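Side-chain contacts in P91 (Metagenome, PDB 4ZI5), which hydrolyses phosphotriesters as a promiscuous activity and belongs to the dienelactone hydrolase family of alpha/beta hydrolases: residues 95-100 with 130-135; 138-141 with 146-149; 157-162 with 185-190. One frame throughout, in Å; residues are numbered along the deposited sequence.

The three contacts follow one another along the chain, each closing before the next opens, and all lie within one alpha/beta-hydrolase fold. Helix 132-142 serves both interaction 1, at its N-terminal end, and interaction 2, further along, with centres about 14 Å apart. Interaction 3 joins the loop after strand 149-153 to helix 185-198; its centre lies about 13 Å from that of interaction 1 and about 16 Å from that of interaction 2. Arg-100, in the first segment of interaction 1, forms a salt bridge to Glu-139 of interaction 2 and a probable hydrogen bond to Pro-159 O of interaction 3. Helices and loops around one mixed sheet are thus joined by apolar contacts and by a charged link.

Interaction 1. Residues 95-100 with 130-135; sequences GYYGDR and FCFGGA
Phe-132 sets the CZ end of its ring over one face of Tyr-96, and Tyr-97 meets the same phenylalanine at the ring edge. The approach to Tyr-96 is close: CZ of Phe-132 sits 3.3 Å from CD2 of Tyr-96, displaced toward the rim of the tyrosine ring and not over its middle. With the ring planes inclined at 38° and the centroids 4.8 Å apart, the pair is oblique, neither a parallel stack nor an edge-to-face one. The two side chains cross at about a right angle. Phe-132 CE1 widens the footprint, lying 4.0 Å from Tyr-96 CB. Tyr-97 is more peripheral; its CE1 comes near the plane of the Phe-132 ring, 4.3 Å from CD1 of Phe-132. Because the Phe-132 ring leaves the backbone with CG anti to N (chi1 167°), it extends from the first turn of helix 132-142 toward Tyr-96 and Tyr-97 on helix 90-97. Trp-103 completes the aromatic cluster, meeting all three rings. The phenol OH of Tyr-96 has its own anchor, a hydrogen bond to His-78 ND1.

The residue before Phe-132 is Cys-131, at the N-cap of helix 132-142 in a Gly-x-Cys-x-Gly sequence. Its positive phi of 61° fits the strained turn of a nucleophile elbow, and a cysteine nucleophile would be in keeping with the dienelactone hydrolase family. Gly-133 packs closely by the backbone of Phe-130 in this tight turn, its N hydrogen-bonded to Phe-130 O. Across the two segments the attraction is dispersive and aromatic, with no polar bond between them. The chemistry therefore implies that ring shape and close fit join helix 90-97 to the residue following the probable nucleophile.

Interaction 2. Residues 138-141 with 146-149; sequences LELA and PLTA
Leu-147 reaches across to helix 132-142 and sets one methyl, CD1, against the side chain of Leu-140. Of the 88 Å² buried between the segments, Leu-147 contributes 49 Å², more than Leu-140 and Ala-141 together. That single methyl lies 4.0 Å from CD2 of Leu-140 and 4.1 Å from CG of Leu-140, so it rests against the branch point as well as one of the two branches. The side chains cross at about a right angle. With CG of Leu-147 opposite the carbonyl carbon (chi1 -68°), CD1 is carried to the helix; both leucines point their CB atoms toward the opposing segment. Ala-141 supplies the third surface. Leu-147 CD1 also approaches the backbone N of Ala-141 at 4.5 Å and CB of Ala-141 at 4.7 Å, a looser fit beside the leucine pair.

The fold explains why such near neighbours in sequence meet. Strand 125-130, helix 132-142 and the parallel strand 149-153 form a beta-alpha-beta crossover, and residues 146-149 bring the chain from the helix back into the sheet, where Ala-149 shares backbone hydrogen bonding with Ala-127. Helix 100-115 packs against both leucines, Ala-107 and Gln-108 on Leu-140, Leu-111 on Leu-147.

Both leucines and Ala-141 are buried, and the side chains that meet are wholly hydrocarbon. Such contacts between methyl and methine carbons carry no directional bond. The implication is that the contact itself probably rests on dispersion and the exclusion of water, with the backbone bonds of Ala-149 fixing the chain in the sheet.

Interaction 3. Residues 157-162 with 185-190; sequences LLPEMA and DETMKA
Thr-187 lays its methyl against the backbone carbonyl of Leu-157, with CG2 of Thr-187 3.4 Å from O of Leu-157. The contact belongs to the alpha/beta-hydrolase fold: residues 157-162 lie in the loop between the parallel strands 149-153 and 171-177, while helix 185-198 forms part of the next connection, from strand 171-177 to strand 202-207. Thr-187 stands in the first turn of that helix, and its CB points toward the loop. OG1 lies beside the backbone N (chi1 -52°), which puts CG2 anti to that N, a rotation that presents the methyl, not the hydroxyl, to the carbonyl. The same methyl lies 4.2 Å from CD of Pro-159, so one small group is shared by two loop residues. No polar bond links the two segments here; the meeting of methyl, carbonyl oxygen and proline ring is of van der Waals type.

Further along the helix, Ala-190 turns its CB toward Pro-159, and their CB atoms stand 5.0 Å apart, a loose approach. Charge joins loop and helix beyond this patch: Glu-160 makes a salt bridge through OE1 to Arg-197, and its backbone N is hydrogen-bonded to Glu-194. Asp-185 and Lys-189, at the outer side of the helix, pack on Lys-189 and Asp-185 of the second subunit, so the helix that receives the loop also takes part in the dimer contact.

Leu-157 is buried, touching Val-174 of strand 171-177, which Met-188 also touches. Although the CB of Met-188 points away from the loop, its thioether bends back until SD of Met-188 lies 4.6 Å from CD1 of Leu-157.

Interaction 1. Residues 95-100 with 130-135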
loop_
_atom_site.group_PDB
_atom_site.type_symbol
_atom_site.label_atom_id
_atom_site.label_comp_id
_atom_site.label_asym_id
_atom_site.label_seq_id
_atom_site.Cartn_x
_atom_site.Cartn_y
_atom_site.Cartn_z
ATOM N N GLY A 95 -28.087 -15.399 2.910
ATOM C CA GLY A 95 -28.775 -15.235 1.644
ATOM C C GLY A 95 -27.830 -14.915 0.494
ATOM O O GLY A 95 -27.931 -15.505 -0.597
ATOM N N TYR A 96 -26.901 -13.993 0.751
ATOM C CA TYR A 96 -25.954 -13.562 -0.273
ATOM C C TYR A 96 -24.907 -14.637 -0.523
ATOM O O TYR A 96 -24.624 -14.947 -1.676
ATOM C CB TYR A 96 -25.269 -12.248 0.105
ATOM C CG TYR A 96 -26.187 -11.056 0.283
ATOM C CD1 TYR A 96 -26.847 -10.463 -0.798
ATOM C CD2 TYR A 96 -26.361 -10.479 1.549
ATOM C CE1 TYR A 96 -27.679 -9.348 -0.616
ATOM C CE2 TYR A 96 -27.175 -9.381 1.738
ATOM C CZ TYR A 96 -27.830 -8.807 0.661
ATOM O OH TYR A 96 -28.638 -7.696 0.913
ATOM N N TYR A 97 -24.307 -15.189 0.533
ATOM C CA TYR A 97 -23.247 -16.187 0.353
ATOM C C TYR A 97 -23.779 -17.461 -0.317
ATOM O O TYR A 97 -23.077 -18.085 -1.099
ATOM C CB TYR A 97 -22.585 -16.559 1.680
ATOM C CG TYR A 97 -21.793 -15.465 2.379
ATOM C CD1 TYR A 97 -21.449 -14.268 1.739
ATOM C CD2 TYR A 97 -21.345 -15.654 3.694
ATOM C CE1 TYR A 97 -20.707 -13.289 2.383
ATOM C CE2 TYR A 97 -20.597 -14.679 4.351
ATOM C CZ TYR A 97 -20.282 -13.496 3.683
ATOM O OH TYR A 97 -19.547 -12.524 4.314
ATOM N N GLY A 98 -25.029 -17.824 -0.013
ATOM C CA GLY A 98 -25.656 -19.022 -0.603
ATOM C C GLY A 98 -26.222 -18.837 -2.012
ATOM O O GLY A 98 -26.692 -19.819 -2.608
ATOM N N ASP A 99 -26.207 -17.595 -2.539
ATOM C CA ASP A 99 -26.669 -17.323 -3.896
ATOM C C ASP A 99 -25.922 -16.116 -4.433
ATOM O O ASP A 99 -26.408 -14.994 -4.385
ATOM C CB ASP A 99 -28.185 -17.094 -3.901
ATOM C CG ASP A 99 -28.769 -16.955 -5.301
ATOM O OD1 ASP A 99 -28.045 -16.831 -6.325
ATOM O OD2 ASP A 99 -30.008 -16.969 -5.356
ATOM N N ARG A 100 -24.719 -16.385 -4.931
ATOM C CA ARG A 100 -23.810 -15.326 -5.374
ATOM C C ARG A 100 -24.309 -14.615 -6.626
ATOM O O ARG A 100 -24.069 -13.399 -6.803
ATOM C CB ARG A 100 -22.393 -15.883 -5.523
ATOM C CG ARG A 100 -21.793 -16.233 -4.165
ATOM C CD ARG A 100 -20.545 -17.087 -4.242
ATOM N NE ARG A 100 -19.411 -16.291 -4.666
ATOM C CZ ARG A 100 -18.155 -16.716 -4.737
ATOM N NH1 ARG A 100 -17.218 -15.862 -5.151
ATOM N NH2 ARG A 100 -17.818 -17.969 -4.408
ATOM N N PHE A 130 -16.773 -1.875 2.380
ATOM C CA PHE A 130 -16.298 -2.117 3.750
ATOM C C PHE A 130 -16.868 -3.426 4.250
ATOM O O PHE A 130 -18.073 -3.598 4.233
ATOM C CB PHE A 130 -16.723 -0.969 4.651
ATOM C CG PHE A 130 -16.223 0.351 4.161
ATOM C CD1 PHE A 130 -16.940 1.064 3.241
ATOM C CD2 PHE A 130 -14.990 0.847 4.590
ATOM C CE1 PHE A 130 -16.462 2.262 2.752
ATOM C CE2 PHE A 130 -14.522 2.062 4.140
ATOM C CZ PHE A 130 -15.252 2.765 3.198
ATOM N N CYS A 131 -15.991 -4.359 4.634
ATOM C CA CYS A 131 -16.391 -5.700 5.133
ATOM C C CYS A 131 -17.159 -6.474 4.089
ATOM O O CYS A 131 -16.637 -6.698 3.006
ATOM C CB CYS A 131 -17.216 -5.605 6.418
ATOM S SG CYS A 131 -16.334 -4.625 7.538
ATOM N N PHE A 132 -18.404 -6.846 4.387
ATOM C CA PHE A 132 -19.301 -7.431 3.365
ATOM C C PHE A 132 -19.355 -6.605 2.071
ATOM O O PHE A 132 -19.418 -7.169 0.977
ATOM C CB PHE A 132 -20.697 -7.629 3.971
ATOM C CG PHE A 132 -21.754 -7.928 2.971
ATOM C CD1 PHE A 132 -21.802 -9.167 2.351
ATOM C CD2 PHE A 132 -22.693 -6.966 2.623
ATOM C CE1 PHE A 132 -22.789 -9.449 1.403
ATOM C CE2 PHE A 132 -23.693 -7.250 1.690
ATOM C CZ PHE A 132 -23.739 -8.488 1.083
ATOM N N GLY A 133 -19.303 -5.279 2.201
ATOM C CA GLY A 133 -19.251 -4.396 1.032
ATOM C C GLY A 133 -17.983 -4.531 0.216
ATOM O O GLY A 133 -18.009 -4.393 -1.011
ATOM N N GLY A 134 -16.867 -4.826 0.881
ATOM C CA GLY A 134 -15.648 -5.164 0.181
ATOM C C GLY A 134 -15.775 -6.443 -0.612
ATOM O O GLY A 134 -15.407 -6.502 -1.797
ATOM N N ALA A 135 -16.303 -7.484 0.026
ATOM C CA ALA A 135 -16.587 -8.738 -0.678
ATOM C C ALA A 135 -17.521 -8.511 -1.873
ATOM O O ALA A 135 -17.308 -9.089 -2.938
ATOM C CB ALA A 135 -17.164 -9.772 0.279
#

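Interaction 2. Residues 138-141 with 146-149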
loop_
_atom_site.group_PDB
_atom_site.type_symbol
_atom_site.label_atom_id
_atom_site.label_comp_id
_atom_site.label_asym_id
_atom_site.label_seq_id
_atom_site.Cartn_x
_atom_site.Cartn_y
_atom_site.Cartn_z
ATOM N N LEU A 138 -15.748 -7.182 -5.006
ATOM C CA LEU A 138 -15.044 -8.245 -5.722
ATOM C C LEU A 138 -16.012 -9.139 -6.508
ATOM O O LEU A 138 -15.728 -9.478 -7.665
ATOM C CB LEU A 138 -14.177 -9.051 -4.763
ATOM C CG LEU A 138 -13.340 -10.145 -5.418
ATOM C CD1 LEU A 138 -12.464 -9.608 -6.524
ATOM C CD2 LEU A 138 -12.481 -10.837 -4.353
ATOM N N GLU A 139 -17.156 -9.476 -5.910
ATOM C CA GLU A 139 -18.221 -10.193 -6.639
ATOM C C GLU A 139 -18.655 -9.431 -7.885
ATOM O O GLU A 139 -18.747 -9.998 -8.987
ATOM C CB GLU A 139 -19.440 -10.472 -5.729
ATOM C CG GLU A 139 -19.157 -11.420 -4.568
ATOM C CD GLU A 139 -18.619 -12.729 -5.056
ATOM O OE1 GLU A 139 -19.405 -13.449 -5.689
ATOM O OE2 GLU A 139 -17.412 -13.044 -4.820
ATOM N N LEU A 140 -18.905 -8.139 -7.726
ATOM C CA LEU A 140 -19.328 -7.308 -8.851
ATOM C C LEU A 140 -18.268 -7.225 -9.942
ATOM O O LEU A 140 -18.593 -7.366 -11.139
ATOM C CB LEU A 140 -19.721 -5.913 -8.380
ATOM C CG LEU A 140 -20.213 -4.912 -9.432
ATOM C CD1 LEU A 140 -21.460 -5.367 -10.180
ATOM C CD2 LEU A 140 -20.461 -3.592 -8.730
ATOM N N ALA A 141 -17.009 -7.028 -9.548
ATOM C CA ALA A 141 -15.923 -7.026 -10.536
ATOM C C ALA A 141 -15.826 -8.351 -11.284
ATOM O O ALA A 141 -15.563 -8.354 -12.485
ATOM C CB ALA A 141 -14.586 -6.684 -9.879
ATOM N N PRO A 146 -17.932 -2.927 -16.077
ATOM C CA PRO A 146 -16.944 -1.980 -16.613
ATOM C C PRO A 146 -16.474 -0.938 -15.576
ATOM O O PRO A 146 -16.592 0.283 -15.779
ATOM C CB PRO A 146 -17.697 -1.331 -17.796
ATOM C CG PRO A 146 -19.100 -1.312 -17.326
ATOM C CD PRO A 146 -19.296 -2.617 -16.574
ATOM N N LEU A 147 -15.927 -1.450 -14.487
ATOM C CA LEU A 147 -15.354 -0.643 -13.421
ATOM C C LEU A 147 -13.892 -0.354 -13.704
ATOM O O LEU A 147 -13.134 -1.211 -14.150
ATOM C CB LEU A 147 -15.475 -1.391 -12.095
ATOM C CG LEU A 147 -16.913 -1.559 -11.592
ATOM C CD1 LEU A 147 -16.987 -2.684 -10.586
ATOM C CD2 LEU A 147 -17.422 -0.286 -10.959
ATOM N N THR A 148 -13.516 0.892 -13.483
ATOM C CA THR A 148 -12.110 1.306 -13.530
ATOM C C THR A 148 -11.276 0.756 -12.356
ATOM O O THR A 148 -10.126 0.344 -12.528
ATOM C CB THR A 148 -12.034 2.832 -13.612
ATOM O OG1 THR A 148 -12.615 3.240 -14.845
ATOM C CG2 THR A 148 -10.583 3.326 -13.566
ATOM N N ALA A 149 -11.878 0.727 -11.175
ATOM C CA ALA A 149 -11.178 0.316 -9.982
ATOM C C ALA A 149 -12.185 -0.165 -8.958
ATOM O O ALA A 149 -13.331 0.309 -8.920
ATOM C CB ALA A 149 -10.404 1.499 -9.389
#

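Interaction 3. Residues 157-162 with 185-190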
loop_
_atom_site.group_PDB
_atom_site.type_symbol
_atom_site.label_atom_id
_atom_site.label_comp_id
_atom_site.label_asym_id
_atom_site.label_seq_id
_atom_site.Cartn_x
_atom_site.Cartn_y
_atom_site.Cartn_z
ATOM N N LEU A 157 -13.291 -11.426 1.743
ATOM C CA LEU A 157 -13.313 -11.852 0.373
ATOM C C LEU A 157 -13.579 -13.352 0.257
ATOM O O LEU A 157 -13.224 -14.112 1.140
ATOM C CB LEU A 157 -11.994 -11.504 -0.307
ATOM C CG LEU A 157 -11.486 -10.060 -0.184
ATOM C CD1 LEU A 157 -10.204 -9.943 -0.980
ATOM C CD2 LEU A 157 -12.521 -9.018 -0.636
ATOM N N LEU A 158 -14.256 -13.753 -0.815
ATOM C CA LEU A 158 -14.473 -15.163 -1.148
ATOM C C LEU A 158 -13.584 -15.582 -2.311
ATOM O O LEU A 158 -13.333 -14.781 -3.206
ATOM C CB LEU A 158 -15.951 -15.389 -1.558
ATOM C CG LEU A 158 -16.991 -15.548 -0.447
ATOM C CD1 LEU A 158 -17.237 -14.272 0.332
ATOM C CD2 LEU A 158 -18.323 -16.047 -1.016
ATOM N N PRO A 159 -13.156 -16.855 -2.346
ATOM C CA PRO A 159 -12.587 -17.363 -3.590
ATOM C C PRO A 159 -13.609 -17.278 -4.721
ATOM O O PRO A 159 -14.840 -17.289 -4.472
ATOM C CB PRO A 159 -12.289 -18.848 -3.294
ATOM C CG PRO A 159 -12.548 -19.059 -1.843
ATOM C CD PRO A 159 -13.373 -17.923 -1.345
ATOM N N GLU A 160 -13.108 -17.212 -5.942
ATOM C CA GLU A 160 -13.980 -17.017 -7.113
ATOM C C GLU A 160 -14.905 -18.231 -7.331
ATOM O O GLU A 160 -14.634 -19.310 -6.838
ATOM C CB GLU A 160 -13.137 -16.782 -8.362
ATOM C CG GLU A 160 -12.497 -18.065 -8.916
ATOM C CD GLU A 160 -11.418 -17.842 -9.958
ATOM O OE1 GLU A 160 -10.738 -18.846 -10.294
ATOM O OE2 GLU A 160 -11.249 -16.702 -10.464
ATOM N N MET A 161 -15.977 -18.017 -8.087
ATOM C CA MET A 161 -16.814 -19.095 -8.621
ATOM C C MET A 161 -16.230 -19.662 -9.905
ATOM O O MET A 161 -15.641 -18.925 -10.707
ATOM C CB MET A 161 -18.214 -18.569 -8.979
ATOM C CG MET A 161 -18.957 -17.907 -7.844
ATOM S SD MET A 161 -20.616 -17.426 -8.359
ATOM C CE MET A 161 -21.393 -19.033 -8.172
ATOM N N ALA A 162 -16.448 -20.959 -10.148
ATOM C CA ALA A 162 -16.145 -21.533 -11.469
ATOM C C ALA A 162 -16.811 -20.672 -12.549
ATOM O O ALA A 162 -17.996 -20.347 -12.445
ATOM C CB ALA A 162 -16.638 -22.984 -11.570
ATOM N N ASP A 185 -5.689 -16.786 5.993
ATOM C CA ASP A 185 -4.497 -16.613 5.136
ATOM C C ASP A 185 -4.650 -17.308 3.802
ATOM O O ASP A 185 -4.238 -16.780 2.767
ATOM C CB ASP A 185 -3.240 -17.207 5.803
ATOM C CG ASP A 185 -2.711 -16.365 6.938
ATOM O OD1 ASP A 185 -3.114 -15.192 7.058
ATOM O OD2 ASP A 185 -1.869 -16.881 7.717
ATOM N N GLU A 186 -5.217 -18.508 3.862
ATOM C CA GLU A 186 -5.437 -19.351 2.706
ATOM C C GLU A 186 -6.343 -18.649 1.693
ATOM O O GLU A 186 -6.125 -18.758 0.499
ATOM C CB GLU A 186 -6.052 -20.701 3.118
ATOM C CG GLU A 186 -5.096 -21.648 3.862
ATOM C CD GLU A 186 -4.862 -21.298 5.337
ATOM O OE1 GLU A 186 -5.774 -20.742 5.994
ATOM O OE2 GLU A 186 -3.740 -21.556 5.842
ATOM N N THR A 187 -7.352 -17.932 2.188
ATOM C CA THR A 187 -8.264 -17.202 1.327
ATOM C C THR A 187 -7.562 -16.054 0.623
ATOM O O THR A 187 -7.676 -15.931 -0.611
ATOM C CB THR A 187 -9.475 -16.680 2.103
ATOM O OG1 THR A 187 -10.073 -17.760 2.824
ATOM C CG2 THR A 187 -10.508 -16.074 1.142
ATOM N N MET A 188 -6.789 -15.263 1.377
ATOM C CA MET A 188 -6.001 -14.171 0.797
ATOM C C MET A 188 -5.057 -14.679 -0.278
ATOM O O MET A 188 -4.949 -14.077 -1.341
ATOM C CB MET A 188 -5.189 -13.420 1.853
ATOM C CG MET A 188 -6.012 -12.595 2.829
ATOM S SD MET A 188 -7.095 -11.336 2.107
ATOM C CE MET A 188 -5.974 -10.671 0.868
ATOM N N LYS A 189 -4.359 -15.762 0.013
ATOM C CA LYS A 189 -3.428 -16.366 -0.942
ATOM C C LYS A 189 -4.159 -16.826 -2.207
ATOM O O LYS A 189 -3.683 -16.596 -3.306
ATOM C CB LYS A 189 -2.703 -17.556 -0.286
ATOM C CG LYS A 189 -1.722 -18.303 -1.181
ATOM C CD LYS A 189 -0.466 -17.483 -1.450
ATOM C CE LYS A 189 0.646 -18.306 -2.106
ATOM N NZ LYS A 189 0.371 -18.670 -3.531
ATOM N N ALA A 190 -5.296 -17.497 -2.042
ATOM C CA ALA A 190 -6.082 -17.969 -3.190
ATOM C C ALA A 190 -6.520 -16.800 -4.069
ATOM O O ALA A 190 -6.359 -16.835 -5.288
ATOM C CB ALA A 190 -7.293 -18.747 -2.717
#